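Local atomic coordinates of 432aa long hypothetical deoxyribodipyrimidine photolyase (Sulfolobus tokodaii, PDB entry 2E0I), a protein that probably repairs cyclobutane pyrimidine dimers in DNA using light, with one FAD as catalytic cofactor and a second FAD as a likely light-harvesting antenna. Residues K46-V51 and K178-P183; M300-G305 and A335-D340. One frame throughout, in Å; residues are numbered along the deposited sequence.

Interaction 1 (K46-V51 and K178-P183); sequences KSEFAV and KKIESP. With FAD (flavin-adenine dinucleotide), chain F.
F49 and E48, in the first turn of helix 48-66, lie against I180 and its neighbours in the long loop between helices 140-147 and 189-196. The helix belongs to the Rossmann-like alpha/beta domain of the photolyase fold. The F49 ring leans toward the loop with CG anti to its own carbonyl carbon (chi1 -71°). It crosses the I180 side chain obliquely, with CE1 3.8 Å from I180 CD1. Of the loop backbone, E181 O lies at the ring edge, near its plane, 3.8 Å from CE1. S182 N approaches CD1 at a slant. E48 meets I180 differently. The two side chains cross at about a right angle, with E48 CB and I180 CG2 the atoms that meet.

The E48 chain then bends at CB-CG (chi2 -51°), and its carboxylate ends up among lysines. K46 NZ forms a salt bridge with E48 OE2 at 3.3 Å and also bonds to L40 O. K179 comes from the loop, extended beyond CG, and passes the carboxylate at an angle. Its CD is 3.7 Å from E48 OE1, while its ammonium group stays beyond salt-bridge distance. The two lysines probably share in offsetting the glutamate charge.

The FAD of chain F, consistent with the antenna cofactor, borders the residues at the helix start. V51 CG2 is 3.6 Å from the flavin methyl C7M, and K46 CG packs on the same methyl. At the N-cap, S47 OG accepts from A50 N.

Two waters bridge the segments. One accepts from K179 N at 2.8 Å and lies close to E48 O and to OE1 of the same residue's carboxylate. The other accepts from S182 N at 2.7 Å and donates to F49 O at 2.9 Å.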
loop_
_atom_site.group_PDB
_atom_site.type_symbol
_atom_site.label_atom_id
_atom_site.label_comp_id
_atom_site.label_asym_id
_atom_site.label_seq_id
_atom_site.Cartn_x
_atom_site.Cartn_y
_atom_site.Cartn_z
ATOM N N LYS A 46 4.034 3.359 -10.705
ATOM C CA LYS A 46 2.600 3.573 -10.733
ATOM C C LYS A 46 1.797 2.312 -11.012
ATOM O O LYS A 46 2.185 1.467 -11.812
ATOM C CB LYS A 46 2.254 4.655 -11.757
ATOM C CG LYS A 46 0.771 4.799 -12.035
ATOM C CD LYS A 46 0.530 5.723 -13.216
ATOM C CE LYS A 46 -0.881 5.571 -13.771
ATOM N NZ LYS A 46 -1.149 6.500 -14.926
ATOM N N SER A 47 0.667 2.209 -10.322
ATOM C CA SER A 47 -0.241 1.097 -10.461
ATOM C C SER A 47 -1.536 1.639 -11.072
ATOM O O SER A 47 -2.091 2.618 -10.577
ATOM C CB SER A 47 -0.512 0.488 -9.078
ATOM O OG SER A 47 -1.572 -0.454 -9.132
ATOM N N GLU A 48 -2.011 1.023 -12.153
ATOM C CA GLU A 48 -3.253 1.482 -12.767
ATOM C C GLU A 48 -4.415 1.199 -11.826
ATOM O O GLU A 48 -5.330 2.010 -11.696
ATOM C CB GLU A 48 -3.510 0.795 -14.111
ATOM C CG GLU A 48 -2.667 1.291 -15.274
ATOM C CD GLU A 48 -2.679 2.810 -15.441
ATOM O OE1 GLU A 48 -3.737 3.450 -15.217
ATOM O OE2 GLU A 48 -1.618 3.368 -15.819
ATOM N N PHE A 49 -4.383 0.048 -11.166
ATOM C CA PHE A 49 -5.448 -0.297 -10.236
ATOM C C PHE A 49 -5.521 0.701 -9.080
ATOM O O PHE A 49 -6.599 1.169 -8.732
ATOM C CB PHE A 49 -5.250 -1.710 -9.679
ATOM C CG PHE A 49 -5.488 -2.801 -10.677
ATOM C CD1 PHE A 49 -6.646 -2.830 -11.437
ATOM C CD2 PHE A 49 -4.567 -3.839 -10.826
ATOM C CE1 PHE A 49 -6.887 -3.877 -12.326
ATOM C CE2 PHE A 49 -4.805 -4.895 -11.718
ATOM C CZ PHE A 49 -5.966 -4.909 -12.464
ATOM N N ALA A 50 -4.378 1.014 -8.484
ATOM C CA ALA A 50 -4.334 1.965 -7.379
ATOM C C ALA A 50 -4.896 3.319 -7.794
ATOM O O ALA A 50 -5.645 3.951 -7.049
ATOM C CB ALA A 50 -2.910 2.139 -6.906
ATOM N N VAL A 51 -4.530 3.761 -8.992
ATOM C CA VAL A 51 -4.980 5.040 -9.503
ATOM C C VAL A 51 -6.496 5.089 -9.668
ATOM O O VAL A 51 -7.136 6.082 -9.302
ATOM C CB VAL A 51 -4.276 5.353 -10.834
ATOM C CG1 VAL A 51 -4.825 6.618 -11.441
ATOM C CG2 VAL A 51 -2.794 5.525 -10.581
ATOM N N LYS A 178 -8.066 7.410 -15.087
ATOM C CA LYS A 178 -8.715 6.164 -14.693
ATOM C C LYS A 178 -8.794 5.334 -15.967
ATOM O O LYS A 178 -9.645 5.584 -16.826
ATOM C CB LYS A 178 -10.112 6.435 -14.132
ATOM C CG LYS A 178 -10.707 5.230 -13.419
ATOM C CD LYS A 178 -11.992 5.548 -12.679
ATOM C CE LYS A 178 -13.146 5.703 -13.633
ATOM N NZ LYS A 178 -14.443 5.761 -12.904
ATOM N N LYS A 179 -7.895 4.359 -16.091
ATOM C CA LYS A 179 -7.821 3.523 -17.287
ATOM C C LYS A 179 -8.312 2.089 -17.143
ATOM O O LYS A 179 -8.858 1.521 -18.085
ATOM C CB LYS A 179 -6.381 3.491 -17.806
ATOM C CG LYS A 179 -5.797 4.858 -18.136
ATOM C CD LYS A 179 -4.358 4.713 -18.600
ATOM C CE LYS A 179 -3.633 6.047 -18.677
ATOM N NZ LYS A 179 -2.184 5.854 -19.004
ATOM N N ILE A 180 -8.103 1.494 -15.979
ATOM C CA ILE A 180 -8.518 0.120 -15.760
ATOM C C ILE A 180 -8.783 -0.083 -14.286
ATOM O O ILE A 180 -7.879 0.056 -13.469
ATOM C CB ILE A 180 -7.423 -0.845 -16.226
ATOM C CG1 ILE A 180 -7.738 -2.257 -15.744
ATOM C CG2 ILE A 180 -6.073 -0.380 -15.715
ATOM C CD1 ILE A 180 -6.652 -3.270 -16.091
ATOM N N GLU A 181 -10.025 -0.420 -13.956
ATOM C CA GLU A 181 -10.448 -0.618 -12.568
ATOM C C GLU A 181 -10.360 -2.062 -12.074
ATOM O O GLU A 181 -10.537 -3.003 -12.840
ATOM C CB GLU A 181 -11.892 -0.125 -12.397
ATOM C CG GLU A 181 -12.102 1.345 -12.759
ATOM C CD GLU A 181 -13.498 1.855 -12.406
ATOM O OE1 GLU A 181 -13.948 1.634 -11.255
ATOM O OE2 GLU A 181 -14.141 2.490 -13.276
ATOM N N SER A 182 -10.079 -2.237 -10.790
ATOM C CA SER A 182 -10.017 -3.572 -10.215
ATOM C C SER A 182 -11.437 -4.100 -10.103
ATOM O O SER A 182 -12.332 -3.417 -9.599
ATOM C CB SER A 182 -9.409 -3.548 -8.810
ATOM O OG SER A 182 -9.576 -4.804 -8.164
ATOM N N PRO A 183 -11.668 -5.331 -10.571
ATOM C CA PRO A 183 -13.019 -5.884 -10.482
ATOM C C PRO A 183 -13.366 -6.170 -9.028
ATOM O O PRO A 183 -14.515 -6.453 -8.692
ATOM C CB PRO A 183 -12.909 -7.169 -11.293
ATOM C CG PRO A 183 -11.505 -7.613 -11.010
ATOM C CD PRO A 183 -10.732 -6.317 -11.149
HETATM P PA FAD F . 3.893 7.916 -4.865
HETATM O O1A FAD F . 4.152 6.521 -4.444
HETATM O O2A FAD F . 3.005 8.313 -5.978
HETATM O O5B FAD F . 5.299 8.139 -5.620
HETATM C C5B FAD F . 5.720 9.456 -5.995
HETATM C C4B FAD F . 7.136 9.453 -6.580
HETATM O O4B FAD F . 7.917 8.482 -5.857
HETATM C C3B FAD F . 7.143 8.990 -8.038
HETATM O O3B FAD F . 8.317 9.483 -8.690
HETATM C C2B FAD F . 7.226 7.475 -7.863
HETATM O O2B FAD F . 7.769 6.890 -9.049
HETATM C C1B FAD F . 8.273 7.412 -6.750
HETATM N N9A FAD F . 8.267 6.099 -6.060
HETATM C C8A FAD F . 7.200 5.495 -5.537
HETATM N N7A FAD F . 7.561 4.356 -4.953
HETATM C C5A FAD F . 8.875 4.228 -5.102
HETATM C C6A FAD F . 9.810 3.283 -4.694
HETATM N N6A FAD F . 9.423 2.195 -4.036
HETATM N N1A FAD F . 11.103 3.469 -4.997
HETATM C C2A FAD F . 11.496 4.530 -5.682
HETATM N N3A FAD F . 10.633 5.446 -6.087
HETATM C C4A FAD F . 9.326 5.332 -5.813
HETATM N N1 FAD F . -1.487 12.244 -4.447
HETATM C C2 FAD F . -1.673 13.543 -4.936
HETATM O O2 FAD F . -1.764 14.488 -4.154
HETATM N N3 FAD F . -1.703 13.764 -6.318
HETATM C C4 FAD F . -1.538 12.692 -7.206
HETATM O O4 FAD F . -1.573 12.891 -8.420
HETATM C C4X FAD F . -1.336 11.405 -6.716
HETATM N N5 FAD F . -1.102 10.341 -7.598
HETATM C C5X FAD F . -0.876 9.050 -7.106
HETATM C C6 FAD F . -0.557 8.020 -7.986
HETATM C C7 FAD F . -0.237 6.754 -7.502
HETATM C C7M FAD F . 0.116 5.640 -8.491
HETATM C C8 FAD F . -0.243 6.521 -6.130
HETATM C C8M FAD F . 0.105 5.143 -5.565
HETATM C C9 FAD F . -0.570 7.551 -5.251
HETATM C C9A FAD F . -0.889 8.818 -5.732
HETATM N N10 FAD F . -1.166 9.876 -4.852
HETATM C C10 FAD F . -1.316 11.180 -5.342
HETATM C "C1'" FAD F . -1.219 9.648 -3.389
HETATM C "C2'" FAD F . 0.162 9.648 -2.735
HETATM O "O2'" FAD F . 0.339 8.436 -1.994
HETATM C "C3'" FAD F . 0.324 10.864 -1.817
HETATM O "O3'" FAD F . 0.263 12.062 -2.597
HETATM C "C4'" FAD F . 1.658 10.809 -1.070
HETATM O "O4'" FAD F . 1.676 11.833 -0.071
HETATM C "C5'" FAD F . 2.832 11.009 -2.032
HETATM O "O5'" FAD F . 3.983 10.268 -1.617
HETATM P P FAD F . 4.229 8.783 -2.190
HETATM O O1P FAD F . 5.594 8.383 -1.780
HETATM O O2P FAD F . 3.095 7.908 -1.818
HETATM O O3P FAD F . 4.235 9.054 -3.776
HETATM O O HOH W 1 -6.148 3.222 -14.262
HETATM O O HOH W 2 -8.995 -0.485 -9.088
#

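Interaction 2 (M300-G305 and A335-D340); sequences MLNSTG and ATKLVD. With FAD (flavin-adenine dinucleotide), chain E.
G305 and V339 meet through their backbones. V339 N donates to G305 O at 2.8 Å, with an N-H...O angle of 159°. The bond ties the end of helix 292-304 to the turn after helix 327-337, within the all-helical FAD-binding domain of the photolyase fold. G305 leaves the helix with a positive phi of 79°, a conformation a glycine adopts easily. The V339 side chain has CG1 between its backbone N and carbonyl carbon, which brings CG1 close to G305 O as well.

The K337 side chain touches helix 292-304 at L301 and N302. Its CB packs on L301 CD1 at 3.6 Å, and its CE lies beside N302 OD1 at 3.3 Å. The amide of N302 is held by others: OD1 bonds to Y333 OH and ND2 to K285 O. L301 CG stands anti to its backbone N (chi1 160°), and this carries CD1 across to L338 CD1, 3.4 Å away. The two leucine side chains are angled across each other. The other branch of L338 faces the flavin of chain E, with CD2 3.6 Å from FAD O4.

D340 reaches the same flavin through its main chain, its O accepting from FAD N3 at 2.9 Å. Its carboxylate is held by R312, in a salt bridge to OD2, and by S217 OG. With an alanine here the main-chain carbonyl would stay, but R312 would probably lose this salt-bridge mate and S217 this acceptor. The chemistry implies two kinds of grip. Apolar, lysine-amide and backbone contacts join the helix ends, while a main-chain carbonyl takes the N3-H of the flavin.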
loop_
_atom_site.group_PDB
_atom_site.type_symbol
_atom_site.label_atom_id
_atom_site.label_comp_id
_atom_site.label_asym_id
_atom_site.label_seq_id
_atom_site.Cartn_x
_atom_site.Cartn_y
_atom_site.Cartn_z
ATOM N N MET A 300 -3.679 -13.864 -9.949
ATOM C CA MET A 300 -4.729 -13.116 -9.287
ATOM C C MET A 300 -4.300 -11.656 -9.191
ATOM O O MET A 300 -5.004 -10.761 -9.656
ATOM C CB MET A 300 -5.006 -13.649 -7.888
ATOM C CG MET A 300 -6.155 -12.902 -7.239
ATOM S SD MET A 300 -6.568 -13.372 -5.558
ATOM C CE MET A 300 -7.663 -12.018 -5.154
ATOM N N LEU A 301 -3.135 -11.424 -8.590
ATOM C CA LEU A 301 -2.606 -10.077 -8.438
ATOM C C LEU A 301 -2.677 -9.312 -9.757
ATOM O O LEU A 301 -3.110 -8.166 -9.782
ATOM C CB LEU A 301 -1.150 -10.136 -7.945
ATOM C CG LEU A 301 -0.260 -8.897 -8.155
ATOM C CD1 LEU A 301 -0.782 -7.739 -7.321
ATOM C CD2 LEU A 301 1.185 -9.218 -7.784
ATOM N N ASN A 302 -2.271 -9.942 -10.857
ATOM C CA ASN A 302 -2.279 -9.249 -12.142
ATOM C C ASN A 302 -3.645 -8.791 -12.624
ATOM O O ASN A 302 -3.793 -7.693 -13.154
ATOM C CB ASN A 302 -1.621 -10.102 -13.235
ATOM C CG ASN A 302 -0.109 -10.229 -13.052
ATOM O OD1 ASN A 302 0.580 -9.242 -12.797
ATOM N ND2 ASN A 302 0.413 -11.448 -13.194
ATOM N N SER A 303 -4.659 -9.613 -12.435
ATOM C CA SER A 303 -5.966 -9.233 -12.909
ATOM C C SER A 303 -6.785 -8.537 -11.857
ATOM O O SER A 303 -7.761 -7.877 -12.172
ATOM C CB SER A 303 -6.718 -10.456 -13.377
ATOM O OG SER A 303 -7.029 -11.239 -12.255
ATOM N N THR A 304 -6.388 -8.662 -10.605
ATOM C CA THR A 304 -7.159 -8.046 -9.546
ATOM C C THR A 304 -6.455 -6.896 -8.811
ATOM O O THR A 304 -7.111 -5.987 -8.292
ATOM C CB THR A 304 -7.576 -9.122 -8.546
ATOM O OG1 THR A 304 -8.586 -8.597 -7.694
ATOM C CG2 THR A 304 -6.410 -9.536 -7.692
ATOM N N GLY A 305 -5.125 -6.940 -8.770
ATOM C CA GLY A 305 -4.362 -5.916 -8.077
ATOM C C GLY A 305 -4.349 -6.145 -6.573
ATOM O O GLY A 305 -4.007 -5.255 -5.793
ATOM N N ALA A 335 4.590 -2.599 -6.930
ATOM C CA ALA A 335 4.165 -1.196 -6.917
ATOM C C ALA A 335 3.344 -0.922 -8.168
ATOM O O ALA A 335 2.501 -0.018 -8.227
ATOM C CB ALA A 335 5.390 -0.262 -6.873
ATOM N N THR A 336 3.579 -1.756 -9.160
ATOM C CA THR A 336 2.925 -1.636 -10.430
ATOM C C THR A 336 1.571 -2.291 -10.487
ATOM O O THR A 336 0.772 -1.972 -11.347
ATOM C CB THR A 336 3.860 -2.217 -11.494
ATOM O OG1 THR A 336 4.573 -1.138 -12.099
ATOM C CG2 THR A 336 3.126 -3.037 -12.526
ATOM N N LYS A 337 1.289 -3.189 -9.558
ATOM C CA LYS A 337 0.019 -3.899 -9.600
ATOM C C LYS A 337 -0.903 -3.721 -8.412
ATOM O O LYS A 337 -2.121 -3.721 -8.572
ATOM C CB LYS A 337 0.282 -5.385 -9.791
ATOM C CG LYS A 337 1.004 -5.718 -11.078
ATOM C CD LYS A 337 0.129 -5.369 -12.257
ATOM C CE LYS A 337 0.636 -5.978 -13.538
ATOM N NZ LYS A 337 -0.536 -6.196 -14.449
ATOM N N LEU A 338 -0.321 -3.584 -7.226
ATOM C CA LEU A 338 -1.096 -3.427 -5.998
ATOM C C LEU A 338 -2.094 -2.267 -6.003
ATOM O O LEU A 338 -1.751 -1.124 -6.295
ATOM C CB LEU A 338 -0.142 -3.281 -4.807
ATOM C CG LEU A 338 0.229 -4.495 -3.945
ATOM C CD1 LEU A 338 -0.126 -5.809 -4.619
ATOM C CD2 LEU A 338 1.709 -4.411 -3.627
ATOM N N VAL A 339 -3.343 -2.571 -5.682
ATOM C CA VAL A 339 -4.363 -1.542 -5.615
ATOM C C VAL A 339 -4.096 -0.743 -4.339
ATOM O O VAL A 339 -4.526 0.405 -4.217
ATOM C CB VAL A 339 -5.790 -2.157 -5.523
ATOM C CG1 VAL A 339 -5.922 -2.979 -4.247
ATOM C CG2 VAL A 339 -6.843 -1.057 -5.528
ATOM N N ASP A 340 -3.371 -1.356 -3.398
ATOM C CA ASP A 340 -3.057 -0.726 -2.114
ATOM C C ASP A 340 -1.590 -0.302 -1.960
ATOM O O ASP A 340 -1.106 -0.097 -0.843
ATOM C CB ASP A 340 -3.428 -1.677 -0.956
ATOM C CG ASP A 340 -2.675 -3.014 -1.024
ATOM O OD1 ASP A 340 -1.696 -3.104 -1.802
ATOM O OD2 ASP A 340 -3.051 -3.975 -0.302
HETATM P PA FAD E . -6.015 -8.546 6.206
HETATM O O1A FAD E . -7.493 -8.623 6.145
HETATM O O2A FAD E . -5.144 -9.483 6.947
HETATM O O5B FAD E . -5.981 -7.312 7.241
HETATM C C5B FAD E . -4.866 -7.084 8.106
HETATM C C4B FAD E . -4.525 -5.593 8.133
HETATM O O4B FAD E . -3.395 -5.328 8.982
HETATM C C3B FAD E . -4.145 -5.128 6.726
HETATM O O3B FAD E . -5.303 -4.570 6.100
HETATM C C2B FAD E . -3.177 -3.994 7.055
HETATM O O2B FAD E . -3.907 -2.855 7.517
HETATM C C1B FAD E . -2.403 -4.627 8.211
HETATM N N9A FAD E . -1.385 -5.592 7.731
HETATM C C8A FAD E . -1.513 -6.915 7.642
HETATM N N7A FAD E . -0.355 -7.451 7.259
HETATM C C5A FAD E . 0.519 -6.462 7.099
HETATM C C6A FAD E . 1.855 -6.386 6.719
HETATM N N6A FAD E . 2.549 -7.485 6.441
HETATM N N1A FAD E . 2.443 -5.183 6.644
HETATM C C2A FAD E . 1.785 -4.072 6.926
HETATM N N3A FAD E . 0.516 -4.107 7.296
HETATM C C4A FAD E . -0.138 -5.274 7.392
HETATM N N1 FAD E . 0.184 -3.717 2.306
HETATM C C2 FAD E . -0.165 -2.473 1.764
HETATM O O2 FAD E . -1.117 -1.839 2.212
HETATM N N3 FAD E . 0.541 -1.968 0.665
HETATM C C4 FAD E . 1.586 -2.718 0.113
HETATM O O4 FAD E . 2.243 -2.249 -0.815
HETATM C C4X FAD E . 1.917 -3.960 0.645
HETATM N N5 FAD E . 2.904 -4.734 0.026
HETATM C C5X FAD E . 3.264 -5.978 0.561
HETATM C C6 FAD E . 4.261 -6.722 -0.062
HETATM C C7 FAD E . 4.652 -7.942 0.479
HETATM C C7M FAD E . 5.772 -8.725 -0.210
HETATM C C8 FAD E . 4.040 -8.418 1.637
HETATM C C8M FAD E . 4.468 -9.743 2.271
HETATM C C9 FAD E . 3.042 -7.666 2.252
HETATM C C9A FAD E . 2.649 -6.438 1.725
HETATM N N10 FAD E . 1.657 -5.659 2.349
HETATM C C10 FAD E . 1.226 -4.466 1.744
HETATM C "C1'" FAD E . 1.037 -6.112 3.620
HETATM C "C2'" FAD E . -0.226 -6.974 3.539
HETATM O "O2'" FAD E . -0.007 -8.106 2.693
HETATM C "C3'" FAD E . -1.446 -6.185 3.056
HETATM O "O3'" FAD E . -1.619 -5.031 3.882
HETATM C "C4'" FAD E . -2.720 -7.030 3.132
HETATM O "O4'" FAD E . -2.568 -8.223 2.358
HETATM C "C5'" FAD E . -3.930 -6.246 2.619
HETATM O "O5'" FAD E . -5.104 -7.066 2.595
HETATM P P FAD E . -6.164 -7.059 3.807
HETATM O O1P FAD E . -6.502 -5.650 4.109
HETATM O O2P FAD E . -7.262 -7.977 3.430
HETATM O O3P FAD E . -5.324 -7.672 5.039
#

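Overall arrangement
The centres of the two interactions are about 8 Å apart, and they touch directly. S47 OG, the cap of interaction 1, probably also hydrogen-bonds to L338 O, 2.9 Å away. S182 OG probably bonds to T304 O at 2.7 Å. The F49 ring adds packing, with CE2 3.3 Å from N302 O. Together they join the alpha/beta domain and the loop at 178-183 to the helical domain. Each borders a different cofactor: interaction 1 the FAD of chain F, interaction 2 that of chain E. The side chain of L338, which touches the FAD of chain E, is about 8 Å from the FAD of chain F, so the region lies between the likely antenna and the probable catalytic flavin.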